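Local atomic coordinates of surface presentation of antigens protein SpaK (Salmonella typhimurium, PDB entry 2FM8), a protein that serves as a type III secretion chaperone, storing effectors such as SipA, SopA, SopE and SopE2 in the bacterial cytoplasm in a secretion-competent state for delivery into host cells. Residues L37-I45 with L119-S130. Residues are numbered along the deposited sequence; the frame is centred on the assembly and turned at random.
Sequences LFALPSICI and LNGFYNYLEVFS
Leu40, at the turn between strands 32-37 and 43-48, pushes its side chain into a notch on helix 112-132 bordered by Tyr123, Glu127 and Ser130. The two methyls of Leu40 divide the notch: CD1 meets the Tyr123 ring obliquely, 3.6 Å from CE1, and also touches Glu127 CG at 3.7 Å, while CD2 rests 3.6 Å from Ser130 OG. Ser130 OG in turn donates to Leu126 O (2.9 Å), on the opposite face of that carbonyl's plane from Ser130 N. Leu126 is the answering bump. A chi1 of 176° swings its CG away from the backbone N and into the hollow of the turn, where CD1 lies against the Pro41 ring and CD2 sits among Leu37, Leu40, Pro41 O and Ile43 CG1. Ile43 CD1 then slots between Phe122 and Tyr123, near the edge of both rings, and Leu37 CD1 reaches the Tyr123 edge, 3.8 Å from CE1. A water links Tyr123 OH to Ala39 N. Farther along, Ile45 CD1 packs on Leu119 CD2. The helix thus packs on one face of the antiparallel sheet, obliquely antiparallel (142°) to strand 43-45, with Ile54 of strand 51-57 touching Ile43 and Phe122 and helix 6-17 flanking Ile45 and Leu119; Leu37 pairs antiparallel with a strand of another protein.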
ATOM      1  N   LEU A  37      -1.659 -16.054  24.387  1.00 29.95           N
ATOM      2  CA  LEU A  37      -1.277 -14.968  25.265  1.00 30.82           C
ATOM      3  C   LEU A  37      -2.473 -14.248  25.859  1.00 31.96           C
ATOM      4  O   LEU A  37      -3.547 -14.190  25.263  1.00 32.60           O
ATOM      5  CB  LEU A  37      -0.458 -13.943  24.470  1.00 30.44           C
ATOM      6  CG  LEU A  37       0.836 -14.429  23.825  1.00 28.84           C
ATOM      7  CD1 LEU A  37       1.440 -13.298  23.017  1.00 29.37           C
ATOM      8  CD2 LEU A  37       1.825 -14.922  24.879  1.00 26.75           C
ATOM      9  N   PHE A  38      -2.229 -13.654  27.020  1.00 33.68           N
ATOM     10  CA  PHE A  38      -3.219 -13.026  27.866  1.00 34.30           C
ATOM     11  C   PHE A  38      -4.112 -11.977  27.147  1.00 35.41           C
ATOM     12  O   PHE A  38      -5.344 -12.083  27.175  1.00 36.53           O
ATOM     13  CB  PHE A  38      -2.489 -12.442  29.094  1.00 36.34           C
ATOM     14  CG  PHE A  38      -3.383 -11.741  30.067  1.00 35.66           C
ATOM     15  CD1 PHE A  38      -4.083 -12.461  31.017  1.00 40.33           C
ATOM     16  CD2 PHE A  38      -3.506 -10.368  30.047  1.00 38.67           C
ATOM     17  CE1 PHE A  38      -4.897 -11.832  31.939  1.00 39.09           C
ATOM     18  CE2 PHE A  38      -4.346  -9.716  30.948  1.00 39.07           C
ATOM     19  CZ  PHE A  38      -5.027 -10.448  31.901  1.00 40.49           C
ATOM     20  N   ALA A  39      -3.522 -11.004  26.473  1.00 34.90           N
ATOM     21  CA  ALA A  39      -4.359  -9.966  25.812  1.00 34.58           C
ATOM     22  C   ALA A  39      -3.878  -9.628  24.429  1.00 34.05           C
ATOM     23  O   ALA A  39      -4.224  -8.584  23.937  1.00 35.07           O
ATOM     24  CB  ALA A  39      -4.383  -8.667  26.661  1.00 34.62           C
ATOM     25  N   LEU A  40      -3.091 -10.513  23.822  1.00 33.29           N
ATOM     26  CA  LEU A  40      -2.451 -10.284  22.553  1.00 32.80           C
ATOM     27  C   LEU A  40      -2.734 -11.427  21.582  1.00 32.36           C
ATOM     28  O   LEU A  40      -3.048 -12.556  21.990  1.00 31.30           O
ATOM     29  CB  LEU A  40      -0.941 -10.179  22.734  1.00 33.17           C
ATOM     30  CG  LEU A  40      -0.446  -8.962  23.502  1.00 35.01           C
ATOM     31  CD1 LEU A  40       1.048  -9.095  23.781  1.00 37.44           C
ATOM     32  CD2 LEU A  40      -0.733  -7.683  22.719  1.00 34.72           C
ATOM     33  N   PRO A  41      -2.584 -11.147  20.290  1.00 31.55           N
ATOM     34  CA  PRO A  41      -2.684 -12.228  19.331  1.00 31.94           C
ATOM     35  C   PRO A  41      -1.675 -13.340  19.652  1.00 31.21           C
ATOM     36  O   PRO A  41      -0.589 -13.061  20.160  1.00 31.56           O
ATOM     37  CB  PRO A  41      -2.334 -11.550  18.004  1.00 31.77           C
ATOM     38  CG  PRO A  41      -2.617 -10.094  18.235  1.00 32.26           C
ATOM     39  CD  PRO A  41      -2.264  -9.863  19.646  1.00 32.54           C
ATOM     40  N   SER A  42      -2.051 -14.573  19.360  1.00 29.98           N
ATOM     41  CA  SER A  42      -1.151 -15.694  19.483  1.00 30.30           C
ATOM     42  C   SER A  42       0.094 -15.608  18.560  1.00 30.03           C
ATOM     43  O   SER A  42       0.039 -15.120  17.438  1.00 28.89           O
ATOM     44  CB  SER A  42      -1.914 -17.003  19.273  1.00 29.74           C
ATOM     45  OG  SER A  42      -3.005 -17.075  20.188  1.00 29.27           O
ATOM     46  N   ILE A  43       1.224 -16.073  19.096  1.00 30.39           N
ATOM     47  CA  ILE A  43       2.470 -16.180  18.355  1.00 30.79           C
ATOM     48  C   ILE A  43       2.622 -17.605  17.783  1.00 31.43           C
ATOM     49  O   ILE A  43       2.502 -18.609  18.516  1.00 31.27           O
ATOM     50  CB  ILE A  43       3.638 -15.819  19.255  1.00 30.34           C
ATOM     51  CG1 ILE A  43       3.470 -14.378  19.748  1.00 30.13           C
ATOM     52  CG2 ILE A  43       4.993 -16.077  18.541  1.00 29.45           C
ATOM     53  CD1 ILE A  43       4.528 -13.907  20.759  1.00 30.08           C
ATOM     54  N   CYS A  44       2.856 -17.679  16.472  1.00 31.65           N
ATOM     55  CA  CYS A  44       3.088 -18.928  15.771  1.00 32.31           C
ATOM     56  C   CYS A  44       4.557 -19.052  15.428  1.00 32.31           C
ATOM     57  O   CYS A  44       5.214 -18.081  15.049  1.00 30.56           O
ATOM     58  CB  CYS A  44       2.259 -19.028  14.499  1.00 32.64           C
ATOM     59  SG  CYS A  44       0.477 -18.846  14.748  1.00 36.98           S
ATOM     60  N   ILE A  45       5.063 -20.271  15.582  1.00 32.83           N
ATOM     61  CA  ILE A  45       6.421 -20.604  15.224  1.00 34.14           C
ATOM     62  C   ILE A  45       6.399 -21.769  14.253  1.00 34.96           C
ATOM     63  O   ILE A  45       5.785 -22.805  14.527  1.00 34.88           O
ATOM     64  CB  ILE A  45       7.266 -20.977  16.431  1.00 34.12           C
ATOM     65  CG1 ILE A  45       7.164 -19.873  17.496  1.00 35.07           C
ATOM     66  CG2 ILE A  45       8.725 -21.209  15.970  1.00 33.46           C
ATOM     67  CD1 ILE A  45       7.259 -20.332  18.860  1.00 37.08           C
ATOM     68  N   LEU A 119      12.249 -14.600  20.600  1.00 29.07           N
ATOM     69  CA  LEU A 119      10.838 -14.708  20.975  1.00 29.67           C
ATOM     70  C   LEU A 119      10.339 -13.542  21.829  1.00 28.96           C
ATOM     71  O   LEU A 119       9.215 -13.072  21.652  1.00 28.15           O
ATOM     72  CB  LEU A 119      10.538 -16.010  21.744  1.00 30.44           C
ATOM     73  CG  LEU A 119      10.452 -17.328  20.984  1.00 32.34           C
ATOM     74  CD1 LEU A 119      10.225 -18.511  21.993  1.00 33.54           C
ATOM     75  CD2 LEU A 119       9.373 -17.301  19.965  1.00 34.46           C
ATOM     76  N   ASN A 120      11.157 -13.110  22.787  1.00 28.92           N
ATOM     77  CA  ASN A 120      10.786 -11.999  23.656  1.00 28.71           C
ATOM     78  C   ASN A 120      10.799 -10.684  22.885  1.00 29.13           C
ATOM     79  O   ASN A 120       9.961  -9.807  23.116  1.00 29.01           O
ATOM     80  CB  ASN A 120      11.730 -11.942  24.849  1.00 28.79           C
ATOM     81  CG  ASN A 120      11.421 -13.021  25.880  1.00 29.23           C
ATOM     82  OD1 ASN A 120      10.403 -12.951  26.577  1.00 28.82           O
ATOM     83  ND2 ASN A 120      12.275 -14.020  25.965  1.00 27.45           N
ATOM     84  N   GLY A 121      11.751 -10.561  21.959  1.00 28.71           N
ATOM     85  CA  GLY A 121      11.810  -9.411  21.083  1.00 29.20           C
ATOM     86  C   GLY A 121      10.572  -9.337  20.192  1.00 28.82           C
ATOM     87  O   GLY A 121       9.972  -8.275  20.029  1.00 29.99           O
ATOM     88  N   PHE A 122      10.185 -10.471  19.632  1.00 28.28           N
ATOM     89  CA  PHE A 122       8.956 -10.555  18.856  1.00 28.46           C
ATOM     90  C   PHE A 122       7.754 -10.177  19.696  1.00 28.00           C
ATOM     91  O   PHE A 122       6.915  -9.428  19.251  1.00 28.12           O
ATOM     92  CB  PHE A 122       8.741 -11.927  18.222  1.00 28.22           C
ATOM     93  CG  PHE A 122       7.636 -11.933  17.201  1.00 28.34           C
ATOM     94  CD1 PHE A 122       7.909 -11.712  15.863  1.00 29.53           C
ATOM     95  CD2 PHE A 122       6.315 -12.127  17.583  1.00 29.25           C
ATOM     96  CE1 PHE A 122       6.879 -11.675  14.916  1.00 29.88           C
ATOM     97  CE2 PHE A 122       5.291 -12.112  16.644  1.00 29.03           C
ATOM     98  CZ  PHE A 122       5.579 -11.882  15.310  1.00 29.16           C
ATOM     99  N   TYR A 123       7.668 -10.695  20.908  1.00 27.60           N
ATOM    100  CA  TYR A 123       6.608 -10.268  21.835  1.00 27.73           C
ATOM    101  C   TYR A 123       6.516  -8.738  21.972  1.00 27.61           C
ATOM    102  O   TYR A 123       5.420  -8.159  21.915  1.00 27.92           O
ATOM    103  CB  TYR A 123       6.823 -10.926  23.213  1.00 27.07           C
ATOM    104  CG  TYR A 123       5.746 -10.628  24.215  1.00 26.87           C
ATOM    105  CD1 TYR A 123       4.613 -11.431  24.313  1.00 26.46           C
ATOM    106  CD2 TYR A 123       5.840  -9.526  25.055  1.00 29.32           C
ATOM    107  CE1 TYR A 123       3.606 -11.144  25.223  1.00 26.66           C
ATOM    108  CE2 TYR A 123       4.817  -9.230  25.985  1.00 28.30           C
ATOM    109  CZ  TYR A 123       3.709 -10.049  26.061  1.00 26.94           C
ATOM    110  OH  TYR A 123       2.707  -9.776  26.979  1.00 27.60           O
ATOM    111  N   ASN A 124       7.658  -8.092  22.223  1.00 27.72           N
ATOM    112  CA  ASN A 124       7.709  -6.658  22.342  1.00 28.12           C
ATOM    113  C   ASN A 124       7.115  -5.969  21.087  1.00 28.01           C
ATOM    114  O   ASN A 124       6.271  -5.062  21.177  1.00 26.11           O
ATOM    115  CB  ASN A 124       9.165  -6.191  22.469  1.00 28.88           C
ATOM    116  CG  ASN A 124       9.729  -6.325  23.849  1.00 30.11           C
ATOM    117  OD1 ASN A 124       9.032  -6.534  24.829  1.00 29.98           O
ATOM    118  ND2 ASN A 124      11.044  -6.186  23.929  1.00 34.69           N
ATOM    119  N   TYR A 125       7.548  -6.406  19.914  1.00 28.59           N
ATOM    120  CA  TYR A 125       7.018  -5.809  18.678  1.00 29.38           C
ATOM    121  C   TYR A 125       5.571  -6.138  18.453  1.00 28.82           C
ATOM    122  O   TYR A 125       4.825  -5.318  17.937  1.00 29.89           O
ATOM    123  CB  TYR A 125       7.812  -6.226  17.452  1.00 32.17           C
ATOM    124  CG  TYR A 125       9.201  -5.682  17.413  1.00 34.03           C
ATOM    125  CD1 TYR A 125       9.460  -4.337  17.141  1.00 38.10           C
ATOM    126  CD2 TYR A 125      10.269  -6.534  17.601  1.00 38.23           C
ATOM    127  CE1 TYR A 125      10.807  -3.880  17.065  1.00 37.60           C
ATOM    128  CE2 TYR A 125      11.565  -6.094  17.551  1.00 38.46           C
ATOM    129  CZ  TYR A 125      11.832  -4.796  17.304  1.00 38.39           C
ATOM    130  OH  TYR A 125      13.183  -4.477  17.274  1.00 42.99           O
ATOM    131  N   LEU A 126       5.157  -7.334  18.810  1.00 28.32           N
ATOM    132  CA  LEU A 126       3.741  -7.664  18.730  1.00 28.24           C
ATOM    133  C   LEU A 126       2.878  -6.681  19.537  1.00 27.36           C
ATOM    134  O   LEU A 126       1.852  -6.251  19.063  1.00 26.90           O
ATOM    135  CB  LEU A 126       3.473  -9.111  19.162  1.00 27.77           C
ATOM    136  CG  LEU A 126       1.981  -9.491  19.189  1.00 28.95           C
ATOM    137  CD1 LEU A 126       1.366  -9.444  17.783  1.00 30.37           C
ATOM    138  CD2 LEU A 126       1.774 -10.858  19.760  1.00 29.08           C
ATOM    139  N   GLU A 127       3.289  -6.352  20.763  1.00 27.40           N
ATOM    140  CA  GLU A 127       2.591  -5.354  21.559  1.00 27.79           C
ATOM    141  C   GLU A 127       2.485  -4.033  20.831  1.00 26.96           C
ATOM    142  O   GLU A 127       1.419  -3.443  20.745  1.00 26.13           O
ATOM    143  CB  GLU A 127       3.292  -5.100  22.907  1.00 28.12           C
ATOM    144  CG  GLU A 127       2.632  -5.771  24.017  1.00 32.13           C
ATOM    145  CD  GLU A 127       3.294  -5.546  25.385  1.00 29.56           C
ATOM    146  OE1 GLU A 127       2.545  -5.183  26.311  1.00 30.13           O
ATOM    147  OE2 GLU A 127       4.518  -5.738  25.517  1.00 29.70           O
ATOM    148  N   VAL A 128       3.613  -3.578  20.322  1.00 26.59           N
ATOM    149  CA  VAL A 128       3.682  -2.286  19.664  1.00 27.92           C
ATOM    150  C   VAL A 128       2.877  -2.236  18.370  1.00 27.48           C
ATOM    151  O   VAL A 128       2.099  -1.301  18.141  1.00 27.00           O
ATOM    152  CB  VAL A 128       5.191  -1.903  19.510  1.00 28.26           C
ATOM    153  CG1 VAL A 128       5.419  -0.951  18.460  1.00 31.83           C
ATOM    154  CG2 VAL A 128       5.710  -1.380  20.872  1.00 28.77           C
ATOM    155  N   PHE A 129       3.064  -3.219  17.498  1.00 27.91           N
ATOM    156  CA  PHE A 129       2.313  -3.231  16.233  1.00 27.57           C
ATOM    157  C   PHE A 129       0.809  -3.391  16.492  1.00 27.56           C
ATOM    158  O   PHE A 129       0.016  -2.697  15.906  1.00 26.93           O
ATOM    159  CB  PHE A 129       2.793  -4.355  15.307  1.00 28.25           C
ATOM    160  CG  PHE A 129       4.010  -4.006  14.488  1.00 27.16           C
ATOM    161  CD1 PHE A 129       3.879  -3.554  13.206  1.00 29.64           C
ATOM    162  CD2 PHE A 129       5.281  -4.189  15.003  1.00 28.77           C
ATOM    163  CE1 PHE A 129       5.004  -3.221  12.431  1.00 29.14           C
ATOM    164  CE2 PHE A 129       6.410  -3.877  14.259  1.00 28.27           C
ATOM    165  CZ  PHE A 129       6.275  -3.381  12.978  1.00 29.99           C
ATOM    166  N   SER A 130       0.417  -4.300  17.384  1.00 27.82           N
ATOM    167  CA  SER A 130      -1.016  -4.497  17.633  1.00 28.23           C
ATOM    168  C   SER A 130      -1.679  -3.219  18.200  1.00 28.09           C
ATOM    169  O   SER A 130      -2.783  -2.845  17.791  1.00 27.75           O
ATOM    170  CB  SER A 130      -1.264  -5.757  18.500  1.00 28.23           C
ATOM    171  OG  SER A 130      -0.901  -5.546  19.839  1.00 30.43           O
TER
HETATM  172  O   HOH W   1      -0.521 -10.181  26.856  1.00 50.18           O